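PDB 2P14: heterodimeric restriction endonuclease R.BspD6I small subunit from Bacillus sp., which probably cleaves DNA as the catalytic subunit of a heterodimeric type IIS restriction endonuclease, acting in complex with a larger partner that is a site-specific nickase. Local coordinates for residues Q2-F7 with F29-S34; W23-V28 with E59-E64; D88-H93 with E128-L133; S116-I121 with E176-I181. All coordinates share one frame; numbering follows the deposited sequence. Where two conformers were deposited one is given.

Contact 1 (Q2-F7 with F29-S34); sequences QDILDF and FKKLGS
Ile-4 and Lys-31 make the direct packing between helix 2-7 and the end of helix 17-32. Ile-4 CD1 lies 3.9 Å from Lys-31 CD and 4.2 Å from Lys-31 CB, which shows that the isoleucine tip rests on the aliphatic part of the lysine and not on its charged end. With CG1 turned beside the backbone N (chi1 -64°) and the chain extended beyond it, CD1 is carried outward to this spot. Lys-31, stretched out beyond CG, runs past it toward Asp-3. There Asp-3 OD2 and Lys-31 NZ stand 4.3 Å apart, too far for a salt bridge. One water spans the gap: it accepts from Lys-31 NZ at 2.7 Å and donates to Asp-3 OD2 at 2.9 Å. The opposite charges are therefore probably coupled through solvent at an exposed margin.

In the second shell, Asp-3 OD2 also receives weak hydrogen bonds from Ile-4 N and Met-1 N, which help to place the carboxylate. A separate bond within helix 2-7 runs from Gln-2 NE2 to Asp-6 OD1 at 2.9 Å.

Further out, Ile-4 also packs on Val-28 of helix 17-32, while Leu-5 touches Thr-143 of helix 135-146. Phe-29 meets Ile-70 and Ile-72 of strand 69-75, so the end of helix 17-32 lies between the N-terminal helix and the central sheet.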
# COMPACT_ATOMS: atom_id res chain seq x y z
N GLN A 2 14.85 -0.31 -9.97
CA GLN A 2 15.17 -1.69 -9.70
C GLN A 2 15.96 -1.83 -8.39
O GLN A 2 15.80 -2.82 -7.67
CB GLN A 2 15.96 -2.32 -10.86
CG GLN A 2 16.09 -3.83 -10.71
CD GLN A 2 14.74 -4.56 -10.73
OE1 GLN A 2 13.93 -4.36 -11.64
NE2 GLN A 2 14.49 -5.39 -9.70
N ASP A 3 16.79 -0.82 -8.10
CA ASP A 3 17.56 -0.78 -6.84
C ASP A 3 16.62 -0.74 -5.64
O ASP A 3 16.87 -1.42 -4.63
CB ASP A 3 18.57 0.41 -6.83
CG ASP A 3 17.91 1.79 -6.71
OD1 ASP A 3 18.49 2.66 -6.02
OD2 ASP A 3 16.81 2.05 -7.28
N ILE A 4 15.54 0.02 -5.77
CA ILE A 4 14.59 0.17 -4.66
C ILE A 4 13.85 -1.16 -4.50
O ILE A 4 13.69 -1.67 -3.38
CB ILE A 4 13.61 1.33 -4.89
CG1 ILE A 4 14.35 2.67 -4.94
CG2 ILE A 4 12.56 1.36 -3.77
CD1 ILE A 4 13.54 3.82 -5.47
N LEU A 5 13.40 -1.73 -5.62
CA LEU A 5 12.68 -3.01 -5.55
C LEU A 5 13.54 -4.11 -4.94
O LEU A 5 13.05 -4.88 -4.09
CB LEU A 5 12.12 -3.42 -6.93
CG LEU A 5 11.17 -2.40 -7.56
CD1 LEU A 5 10.63 -2.95 -8.88
CD2 LEU A 5 10.02 -2.02 -6.61
N ASP A 6 14.81 -4.18 -5.36
CA ASP A 6 15.74 -5.19 -4.81
C ASP A 6 15.97 -4.97 -3.32
O ASP A 6 16.22 -5.93 -2.59
CB ASP A 6 17.09 -5.16 -5.55
CG ASP A 6 17.00 -5.58 -7.00
OD1 ASP A 6 16.01 -6.25 -7.39
OD2 ASP A 6 17.94 -5.22 -7.76
N PHE A 7 15.92 -3.71 -2.88
CA PHE A 7 16.18 -3.43 -1.46
C PHE A 7 15.13 -4.07 -0.54
O PHE A 7 15.40 -4.36 0.63
CB PHE A 7 16.34 -1.93 -1.15
CG PHE A 7 16.77 -1.65 0.28
CD1 PHE A 7 18.09 -1.80 0.67
CD2 PHE A 7 15.83 -1.23 1.21
CE1 PHE A 7 18.48 -1.55 2.00
CE2 PHE A 7 16.20 -0.99 2.55
CZ PHE A 7 17.52 -1.14 2.94
N PHE A 29 7.19 5.36 -4.42
CA PHE A 29 6.24 6.42 -4.80
C PHE A 29 6.90 7.77 -5.09
O PHE A 29 6.52 8.49 -6.02
CB PHE A 29 5.12 6.55 -3.78
CG PHE A 29 4.11 5.48 -3.91
CD1 PHE A 29 3.04 5.62 -4.83
CD2 PHE A 29 4.21 4.30 -3.17
CE1 PHE A 29 2.11 4.60 -4.99
CE2 PHE A 29 3.27 3.29 -3.34
CZ PHE A 29 2.21 3.46 -4.24
N LYS A 30 7.96 8.08 -4.36
CA LYS A 30 8.71 9.30 -4.67
C LYS A 30 9.32 9.20 -6.07
O LYS A 30 9.27 10.14 -6.87
CB LYS A 30 9.81 9.50 -3.61
CG LYS A 30 10.63 10.82 -3.80
CD LYS A 30 11.65 10.99 -2.69
CE LYS A 30 12.51 12.22 -2.94
NZ LYS A 30 11.67 13.44 -2.75
N LYS A 31 9.89 8.03 -6.39
CA LYS A 31 10.53 7.86 -7.70
C LYS A 31 9.51 7.81 -8.85
O LYS A 31 9.80 8.28 -9.96
CB LYS A 31 11.42 6.63 -7.74
CG LYS A 31 12.33 6.68 -8.94
CD LYS A 31 13.56 5.90 -8.77
CE LYS A 31 14.46 6.07 -9.98
NZ LYS A 31 15.76 5.49 -9.69
N LEU A 32 8.34 7.24 -8.61
CA LEU A 32 7.32 7.23 -9.67
C LEU A 32 6.93 8.65 -10.04
O LEU A 32 6.63 8.94 -11.22
CB LEU A 32 6.09 6.45 -9.21
CG LEU A 32 6.22 4.92 -9.19
CD1 LEU A 32 5.00 4.32 -8.53
CD2 LEU A 32 6.45 4.34 -10.58
N GLY A 33 6.86 9.51 -9.04
CA GLY A 33 6.60 10.93 -9.21
C GLY A 33 5.16 11.23 -9.64
O GLY A 33 4.25 10.43 -9.38
N SER A 34 4.97 12.42 -10.22
CA SER A 34 3.66 12.79 -10.79
C SER A 34 2.59 13.08 -9.71
O SER A 34 1.40 13.07 -10.01
CB SER A 34 3.12 11.71 -11.78
OG SER A 34 3.98 11.42 -12.90
O HOH W 1 16.47 4.90 -7.15

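Contact 2 (W23-V28 with E59-E64); sequences WNTYRV and EDILVE
Ile-61 pushes its CD1 methyl into the backbone of helix 17-32 at Thr-25 and Tyr-26, and all the close approaches run through this one atom. Ile-61 CD1 comes within 3.6 Å of Tyr-26 N and 3.9 Å of Tyr-26 CA. Ile-61 CD1 also lies 4.0 Å from Tyr-26 CB and 4.1 Å from Thr-25 CG2. The torsions explain the reach: CG1 sits anti to the carbonyl carbon (chi1 -53°) and CD1 extends from it (chi2 154°), so the longer branch leaves strand 61-64 and ends on the helix. The fit is close enough for the CA atoms of Tyr-26 and Ile-61 to be 6.8 Å apart.

Beyond CB the tyrosine takes no part in this tight spot. Its ring swings away along Leu-38 and Pro-40 of strand 37-40, and OH is hydrogen-bonded to a bound glycerol, probably from the crystallisation liquor. Away from the strand, the helix carries a polar pair. Arg-27 grips Asn-24 OD1 side-on with two nitrogens, NH2 at 2.9 Å and NE at 3.1 Å, both bonds nearly in the guanidinium plane, while Asn-24 ND2 is bonded to Ile-4 O. The guanidinium also lies with one face toward Trp-23 CH2.

Thr-25 keeps its polar end out of the apolar contact, with OG1 bonded to Tyr-8 OH and Phe-21 O while CG2 faces the isoleucine. The helix thus meets the central sheet of this PD-(D/E)XK-clan protein through a methyl group set against helix backbone and the CB and CG2 carbons, with shape and burial rather than directed bonds between the segments.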
# COMPACT_ATOMS: atom_id res chain seq x y z
N TRP A 23 9.79 3.02 4.67
CA TRP A 23 10.66 3.93 3.95
C TRP A 23 10.92 3.50 2.51
O TRP A 23 10.87 4.33 1.58
CB TRP A 23 11.98 4.06 4.70
CG TRP A 23 13.06 4.84 3.97
CD1 TRP A 23 13.13 6.19 3.80
CD2 TRP A 23 14.22 4.29 3.32
NE1 TRP A 23 14.28 6.52 3.10
CE2 TRP A 23 14.96 5.38 2.79
CE3 TRP A 23 14.72 2.98 3.17
CZ2 TRP A 23 16.18 5.20 2.10
CZ3 TRP A 23 15.90 2.80 2.47
CH2 TRP A 23 16.63 3.91 1.95
N ASN A 24 11.13 2.20 2.30
CA ASN A 24 11.44 1.74 0.97
C ASN A 24 10.23 1.90 0.05
O ASN A 24 10.37 2.23 -1.16
CB ASN A 24 11.89 0.29 0.97
CG ASN A 24 12.71 -0.03 -0.25
OD1 ASN A 24 13.63 0.74 -0.60
ND2 ASN A 24 12.39 -1.12 -0.93
N THR A 25 9.05 1.72 0.63
CA THR A 25 7.82 1.88 -0.12
C THR A 25 7.62 3.37 -0.51
O THR A 25 7.24 3.70 -1.64
CB THR A 25 6.65 1.31 0.69
OG1 THR A 25 6.92 -0.06 1.01
CG2 THR A 25 5.36 1.41 -0.14
N TYR A 26 7.86 4.28 0.42
CA TYR A 26 7.92 5.71 0.11
C TYR A 26 8.91 6.01 -1.04
O TYR A 26 8.58 6.79 -1.93
CB TYR A 26 8.31 6.43 1.41
CG TYR A 26 8.93 7.80 1.23
CD1 TYR A 26 8.14 8.93 1.01
CD2 TYR A 26 10.31 7.95 1.29
CE1 TYR A 26 8.73 10.20 0.86
CE2 TYR A 26 10.90 9.20 1.14
CZ TYR A 26 10.11 10.30 0.91
OH TYR A 26 10.75 11.53 0.79
N ARG A 27 10.09 5.40 -1.02
CA ARG A 27 11.05 5.60 -2.13
C ARG A 27 10.44 5.23 -3.48
O ARG A 27 10.70 5.91 -4.47
CB ARG A 27 12.34 4.82 -1.91
CG ARG A 27 13.16 5.29 -0.69
CD ARG A 27 14.63 5.02 -0.92
NE ARG A 27 14.90 3.60 -0.96
CZ ARG A 27 16.03 3.05 -1.43
NH1 ARG A 27 17.03 3.81 -1.92
NH2 ARG A 27 16.17 1.75 -1.41
N VAL A 28 9.64 4.16 -3.53
CA VAL A 28 8.99 3.77 -4.80
C VAL A 28 8.07 4.89 -5.30
O VAL A 28 8.16 5.32 -6.47
CB VAL A 28 8.17 2.47 -4.63
CG1 VAL A 28 7.35 2.20 -5.93
CG2 VAL A 28 9.07 1.32 -4.36
N GLU A 59 -1.99 7.44 8.62
CA GLU A 59 -1.43 6.46 7.68
C GLU A 59 0.08 6.55 7.49
O GLU A 59 0.70 7.62 7.61
CB GLU A 59 -2.13 6.61 6.31
CG GLU A 59 -2.00 8.00 5.69
CD GLU A 59 -3.10 9.01 6.14
OE1 GLU A 59 -3.87 8.71 7.09
OE2 GLU A 59 -3.14 10.11 5.54
N ASP A 60 0.69 5.40 7.16
CA ASP A 60 2.15 5.37 6.99
C ASP A 60 2.67 6.33 5.92
O ASP A 60 3.69 7.00 6.12
CB ASP A 60 2.65 3.96 6.64
CG ASP A 60 2.41 2.95 7.76
OD1 ASP A 60 2.16 3.34 8.90
OD2 ASP A 60 2.47 1.73 7.48
N ILE A 61 1.97 6.40 4.79
CA ILE A 61 2.34 7.26 3.66
C ILE A 61 1.05 7.72 3.01
O ILE A 61 0.12 6.93 2.88
CB ILE A 61 3.19 6.52 2.58
CG1 ILE A 61 4.40 5.85 3.21
CG2 ILE A 61 3.66 7.48 1.47
CD1 ILE A 61 4.90 4.64 2.40
N LEU A 62 1.01 8.99 2.64
CA LEU A 62 -0.11 9.49 1.82
C LEU A 62 0.49 10.03 0.53
O LEU A 62 1.45 10.79 0.57
CB LEU A 62 -0.86 10.63 2.52
CG LEU A 62 -1.91 11.37 1.70
CD1 LEU A 62 -3.12 10.43 1.37
CD2 LEU A 62 -2.33 12.64 2.49
N VAL A 63 -0.09 9.61 -0.61
CA VAL A 63 0.27 10.26 -1.88
C VAL A 63 -1.01 10.87 -2.48
O VAL A 63 -2.03 10.17 -2.65
CB VAL A 63 0.98 9.30 -2.87
CG1 VAL A 63 0.07 8.20 -3.30
CG2 VAL A 63 1.54 10.03 -4.09
N GLU A 64 -0.97 12.18 -2.74
CA GLU A 64 -2.12 12.85 -3.32
C GLU A 64 -1.83 13.18 -4.76
O GLU A 64 -0.90 13.90 -5.07
CB GLU A 64 -2.44 14.13 -2.54
CG GLU A 64 -2.88 13.81 -1.13
CD GLU A 64 -3.32 15.04 -0.33
OE1 GLU A 64 -2.64 16.10 -0.47
OE2 GLU A 64 -4.28 14.91 0.43

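Contact 3 (D88-H93 with E128-L133); sequences DSVVRH and EPVIPL. With SO4 (sulfate ion), chain C.
Val-90 and Val-130 meet at a slant between helix 80-98 and strand 130-134, with Val-90 CG1 set equally, at 4.0 Å, from both methyls of Val-130, CG1 and CG2. One helix position on, Val-91 CG1 approaches Glu-128 OE1 at 3.5 Å, again with the side chains slanted. This is a methyl against a carboxylate oxygen; the other oxygen, OE2, is hydrogen-bonded to Gln-95 NE2. Both valines place CG1 anti to the backbone N (chi1 164° and 170°), which offers that methyl to strand 130-134 and the residue leading into it. Helix 80-98 is the crossover helix of a beta-alpha-beta unit joining parallel strands 69-75 and 104-110, and here it reaches one strand further.

Another flank of the helix carries Arg-92 and His-93, which converge on a sulfate ion. His-93 NE2 donates to sulfate O1 at 2.8 Å with a fairly straight N-H...O angle of 162°, the sulfur lying in the ring plane at its edge. Arg-92 NH2 adds a weak bond to the same O1 at 2.7 Å, and Gly-57 N also binds the ion. Were His-93 an alanine, the sulfate would probably lose its straighter bond, keeping the weak arginine one and Gly-57 N, and Glu-73 OE2 its partner ND1.

The helix therefore presents hydrocarbon to the sheet and N-H donors to an anion, a pairing consistent with a place where a phosphate could sit, although the sulfate probably came from the crystallisation liquor.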
# COMPACT_ATOMS: atom_id res chain seq x y z
N ASP A 88 -7.97 -2.61 12.08
CA ASP A 88 -8.71 -1.42 12.53
C ASP A 88 -8.07 -0.10 12.09
O ASP A 88 -8.75 0.80 11.60
CB ASP A 88 -8.89 -1.42 14.05
CG ASP A 88 -9.98 -2.39 14.51
OD1 ASP A 88 -10.68 -3.00 13.67
OD2 ASP A 88 -10.12 -2.55 15.74
N SER A 89 -6.76 0.00 12.25
CA SER A 89 -6.08 1.23 11.88
C SER A 89 -6.11 1.47 10.36
O SER A 89 -6.27 2.62 9.94
CB SER A 89 -4.67 1.27 12.45
OG SER A 89 -3.91 0.23 11.91
N VAL A 90 -5.98 0.41 9.55
CA VAL A 90 -6.09 0.57 8.09
C VAL A 90 -7.44 1.16 7.73
O VAL A 90 -7.54 2.12 6.96
CB VAL A 90 -5.86 -0.77 7.34
CG1 VAL A 90 -6.35 -0.71 5.88
CG2 VAL A 90 -4.36 -1.13 7.38
N VAL A 91 -8.50 0.60 8.30
CA VAL A 91 -9.84 1.07 7.93
C VAL A 91 -10.09 2.47 8.49
O VAL A 91 -10.64 3.34 7.79
CB VAL A 91 -10.92 0.06 8.36
CG1 VAL A 91 -12.33 0.67 8.21
CG2 VAL A 91 -10.78 -1.22 7.51
N ARG A 92 -9.70 2.68 9.75
CA ARG A 92 -9.90 3.97 10.40
C ARG A 92 -9.19 5.09 9.64
O ARG A 92 -9.73 6.20 9.47
CB ARG A 92 -9.42 3.93 11.86
CG ARG A 92 -9.63 5.24 12.63
CD ARG A 92 -9.25 5.08 14.11
NE ARG A 92 -7.81 4.97 14.34
CZ ARG A 92 -7.17 3.84 14.62
NH1 ARG A 92 -7.83 2.69 14.72
NH2 ARG A 92 -5.86 3.84 14.81
N HIS A 93 -7.95 4.87 9.21
CA HIS A 93 -7.27 5.95 8.53
C HIS A 93 -8.00 6.35 7.25
O HIS A 93 -8.10 7.53 6.92
CB HIS A 93 -5.83 5.59 8.17
CG HIS A 93 -4.97 5.29 9.35
ND1 HIS A 93 -3.83 4.53 9.24
CD2 HIS A 93 -5.08 5.63 10.66
CE1 HIS A 93 -3.25 4.42 10.43
NE2 HIS A 93 -3.99 5.08 11.31
N GLU A 128 -14.85 2.37 1.80
CA GLU A 128 -13.55 2.10 2.41
C GLU A 128 -12.74 1.12 1.53
O GLU A 128 -12.42 0.04 1.96
CB GLU A 128 -13.75 1.57 3.86
CG GLU A 128 -14.54 2.58 4.77
CD GLU A 128 -15.37 1.94 5.89
OE1 GLU A 128 -15.20 0.74 6.23
OE2 GLU A 128 -16.21 2.64 6.50
N PRO A 129 -12.41 1.52 0.27
CA PRO A 129 -11.71 0.60 -0.62
C PRO A 129 -10.23 0.40 -0.29
O PRO A 129 -9.44 1.36 -0.35
CB PRO A 129 -11.87 1.25 -2.01
CG PRO A 129 -11.97 2.72 -1.71
CD PRO A 129 -12.67 2.82 -0.40
N VAL A 130 -9.90 -0.86 0.03
CA VAL A 130 -8.54 -1.23 0.39
C VAL A 130 -8.08 -2.32 -0.57
O VAL A 130 -8.76 -3.36 -0.74
CB VAL A 130 -8.44 -1.72 1.85
CG1 VAL A 130 -6.98 -2.05 2.17
CG2 VAL A 130 -8.98 -0.65 2.85
N ILE A 131 -6.91 -2.12 -1.18
CA ILE A 131 -6.36 -3.16 -2.05
C ILE A 131 -5.09 -3.70 -1.41
O ILE A 131 -4.09 -2.98 -1.30
CB ILE A 131 -6.04 -2.63 -3.47
CG1 ILE A 131 -7.28 -2.00 -4.14
CG2 ILE A 131 -5.51 -3.78 -4.31
CD1 ILE A 131 -7.48 -0.51 -3.81
N PRO A 132 -5.12 -4.99 -1.01
CA PRO A 132 -3.95 -5.62 -0.39
C PRO A 132 -3.03 -6.21 -1.45
O PRO A 132 -3.51 -6.95 -2.32
CB PRO A 132 -4.56 -6.76 0.45
CG PRO A 132 -5.75 -7.20 -0.42
CD PRO A 132 -6.25 -5.94 -1.13
N LEU A 133 -1.73 -5.90 -1.36
CA LEU A 133 -0.74 -6.48 -2.26
C LEU A 133 0.37 -7.10 -1.44
O LEU A 133 0.79 -6.54 -0.40
CB LEU A 133 -0.14 -5.42 -3.18
CG LEU A 133 -1.05 -4.73 -4.20
CD1 LEU A 133 -0.23 -3.78 -5.10
CD2 LEU A 133 -1.84 -5.72 -5.05
S SO4 C . -2.22 4.05 14.30
O1 SO4 C . -3.49 4.73 14.01
O2 SO4 C . -2.52 2.80 15.01
O3 SO4 C . -1.38 4.93 15.14
O4 SO4 C . -1.54 3.77 13.04

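Contact 4 (S116-I121 with E176-I181); sequences SFARHI and EWLTFI
Trp-177 reaches from helix 174-184 to Ala-118 and Ile-121 in a near-perpendicular helix-helix packing against helix 115-121: the short axes cross at 99° and come within 11.0 Å. From CB, CG is set anti to the backbone N (chi1 -178°), sending the indole toward the other helix. In the five-membered ring, NE1 is hydrogen-bonded to Leu-164 O. The six-membered ring makes the contact. Trp-177 CE3 lies 4.1 Å from Ala-118 O, and Trp-177 CZ3 closes to 3.5 Å on the same oxygen, which sits in the plane at the ring edge, so C-H bonds rather than the pi face are presented to it. Farther out, Trp-177 CH2 meets Ile-121 CD1 at 3.9 Å, with the two side chains crossing at about a right angle. CZ2 packs on Pro-132 of strand 130-134, and Lys-125 makes a cation-pi contact with the indole.

Replacing this tryptophan with an alanine would probably open a gap beside Ile-121 CD1 and leave Leu-164 O without its N-H partner.

Ile-121 brings CD1 to the indole with CG1 held between the backbone N and the carbonyl carbon (chi1 61°), while its CG2 lies 3.7 Å above one face of the Phe-117 ring. On the other helix Leu-178 adds a second, purely aliphatic touch next to the tryptophan: the Ala-118 CB methyl is 4.1 Å from both Leu-178 CD1 and Leu-178 CD2.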
# COMPACT_ATOMS: atom_id res chain seq x y z
N SER A 116 -8.16 -13.59 7.05
CA SER A 116 -9.03 -12.87 7.98
C SER A 116 -8.88 -11.36 7.82
O SER A 116 -9.86 -10.64 7.90
CB SER A 116 -8.76 -13.28 9.42
OG SER A 116 -8.97 -14.66 9.58
N PHE A 117 -7.66 -10.90 7.59
CA PHE A 117 -7.43 -9.48 7.27
C PHE A 117 -8.17 -9.09 5.98
O PHE A 117 -8.81 -8.06 5.93
CB PHE A 117 -5.93 -9.22 7.13
CG PHE A 117 -5.59 -7.80 6.74
CD1 PHE A 117 -5.63 -6.76 7.67
CD2 PHE A 117 -5.24 -7.51 5.41
CE1 PHE A 117 -5.30 -5.46 7.29
CE2 PHE A 117 -4.93 -6.22 5.03
CZ PHE A 117 -4.94 -5.19 5.98
N ALA A 118 -8.05 -9.92 4.94
CA ALA A 118 -8.73 -9.63 3.66
C ALA A 118 -10.25 -9.57 3.82
O ALA A 118 -10.90 -8.73 3.22
CB ALA A 118 -8.36 -10.66 2.62
N ARG A 119 -10.78 -10.47 4.65
CA ARG A 119 -12.21 -10.43 4.97
C ARG A 119 -12.61 -9.12 5.64
O ARG A 119 -13.66 -8.53 5.32
CB ARG A 119 -12.64 -11.66 5.79
CG ARG A 119 -12.60 -12.95 4.95
CD ARG A 119 -13.05 -14.11 5.83
NE ARG A 119 -12.73 -15.39 5.24
CZ ARG A 119 -11.85 -16.24 5.74
NH1 ARG A 119 -11.20 -15.93 6.87
NH2 ARG A 119 -11.63 -17.39 5.13
N HIS A 120 -11.76 -8.66 6.57
CA HIS A 120 -11.99 -7.39 7.25
C HIS A 120 -11.99 -6.19 6.32
O HIS A 120 -12.90 -5.37 6.35
CB HIS A 120 -10.90 -7.19 8.33
CG HIS A 120 -11.18 -6.05 9.26
ND1 HIS A 120 -12.14 -6.15 10.26
CD2 HIS A 120 -10.66 -4.81 9.36
CE1 HIS A 120 -12.18 -5.01 10.92
NE2 HIS A 120 -11.30 -4.18 10.40
N ILE A 121 -10.93 -6.06 5.51
CA ILE A 121 -10.79 -4.85 4.67
C ILE A 121 -11.69 -4.90 3.44
O ILE A 121 -11.83 -3.89 2.75
CB ILE A 121 -9.34 -4.58 4.22
CG1 ILE A 121 -8.83 -5.79 3.38
CG2 ILE A 121 -8.48 -4.29 5.46
CD1 ILE A 121 -7.63 -5.50 2.48
N GLU A 176 -11.49 -15.84 -3.44
CA GLU A 176 -11.56 -15.51 -4.86
C GLU A 176 -10.85 -14.18 -5.16
O GLU A 176 -10.19 -14.04 -6.19
CB GLU A 176 -13.03 -15.46 -5.30
CG GLU A 176 -13.21 -14.97 -6.74
CD GLU A 176 -14.63 -15.06 -7.29
OE1 GLU A 176 -15.56 -15.48 -6.55
OE2 GLU A 176 -14.80 -14.73 -8.49
N TRP A 177 -11.00 -13.22 -4.26
CA TRP A 177 -10.42 -11.92 -4.47
C TRP A 177 -8.91 -12.03 -4.48
O TRP A 177 -8.24 -11.47 -5.38
CB TRP A 177 -10.85 -11.00 -3.30
CG TRP A 177 -10.37 -9.56 -3.37
CD1 TRP A 177 -10.03 -8.84 -4.51
CD2 TRP A 177 -10.22 -8.67 -2.27
NE1 TRP A 177 -9.72 -7.55 -4.17
CE2 TRP A 177 -9.82 -7.42 -2.80
CE3 TRP A 177 -10.41 -8.81 -0.87
CZ2 TRP A 177 -9.60 -6.30 -1.98
CZ3 TRP A 177 -10.18 -7.70 -0.07
CH2 TRP A 177 -9.78 -6.47 -0.62
N LEU A 178 -8.35 -12.67 -3.45
CA LEU A 178 -6.90 -12.75 -3.39
C LEU A 178 -6.33 -13.57 -4.58
O LEU A 178 -5.25 -13.26 -5.11
CB LEU A 178 -6.42 -13.31 -2.06
CG LEU A 178 -6.71 -12.51 -0.79
CD1 LEU A 178 -6.04 -13.20 0.44
CD2 LEU A 178 -6.29 -11.01 -0.92
N THR A 179 -7.05 -14.60 -4.99
CA THR A 179 -6.68 -15.35 -6.20
C THR A 179 -6.64 -14.46 -7.44
O THR A 179 -5.71 -14.51 -8.22
CB THR A 179 -7.63 -16.54 -6.43
OG1 THR A 179 -7.56 -17.40 -5.27
CG2 THR A 179 -7.23 -17.32 -7.71
N PHE A 180 -7.62 -13.58 -7.55
CA PHE A 180 -7.67 -12.69 -8.70
C PHE A 180 -6.46 -11.77 -8.74
O PHE A 180 -5.87 -11.51 -9.80
CB PHE A 180 -8.96 -11.87 -8.69
CG PHE A 180 -9.02 -10.86 -9.78
CD1 PHE A 180 -9.47 -11.24 -11.05
CD2 PHE A 180 -8.63 -9.53 -9.56
CE1 PHE A 180 -9.50 -10.33 -12.08
CE2 PHE A 180 -8.69 -8.60 -10.59
CZ PHE A 180 -9.13 -9.00 -11.85
N ILE A 181 -6.10 -11.22 -7.58
CA ILE A 181 -4.95 -10.31 -7.53
C ILE A 181 -3.67 -11.01 -7.94
O ILE A 181 -2.91 -10.51 -8.81
CB ILE A 181 -4.85 -9.68 -6.14
CG1 ILE A 181 -6.07 -8.82 -5.87
CG2 ILE A 181 -3.58 -8.83 -6.02
CD1 ILE A 181 -6.14 -8.25 -4.43

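Overall arrangement
Contacts 2 and 4 are buried, whereas contact 1 has two exposed residues among its three and contact 3 is mixed. Contacts 1 and 2 share helix 17-32 and touch through Ile-4 and Asn-24; contacts 2 and 3 reach the same sheet and meet where Glu-59 packs on His-93. Contact 4 adjoins contact 3 through Val-130 and Ile-121. It lies on the far side of the chain's centre from contact 1, the centres being about 26 Å apart. Chemistry follows place: a methyl against helix backbone in contact 2, an indole edge with aliphatic carbons in contact 4, a water-mediated charge pair at the exposed edge near the N-terminus, and in contact 3 alone sheet packing beside a bound anion.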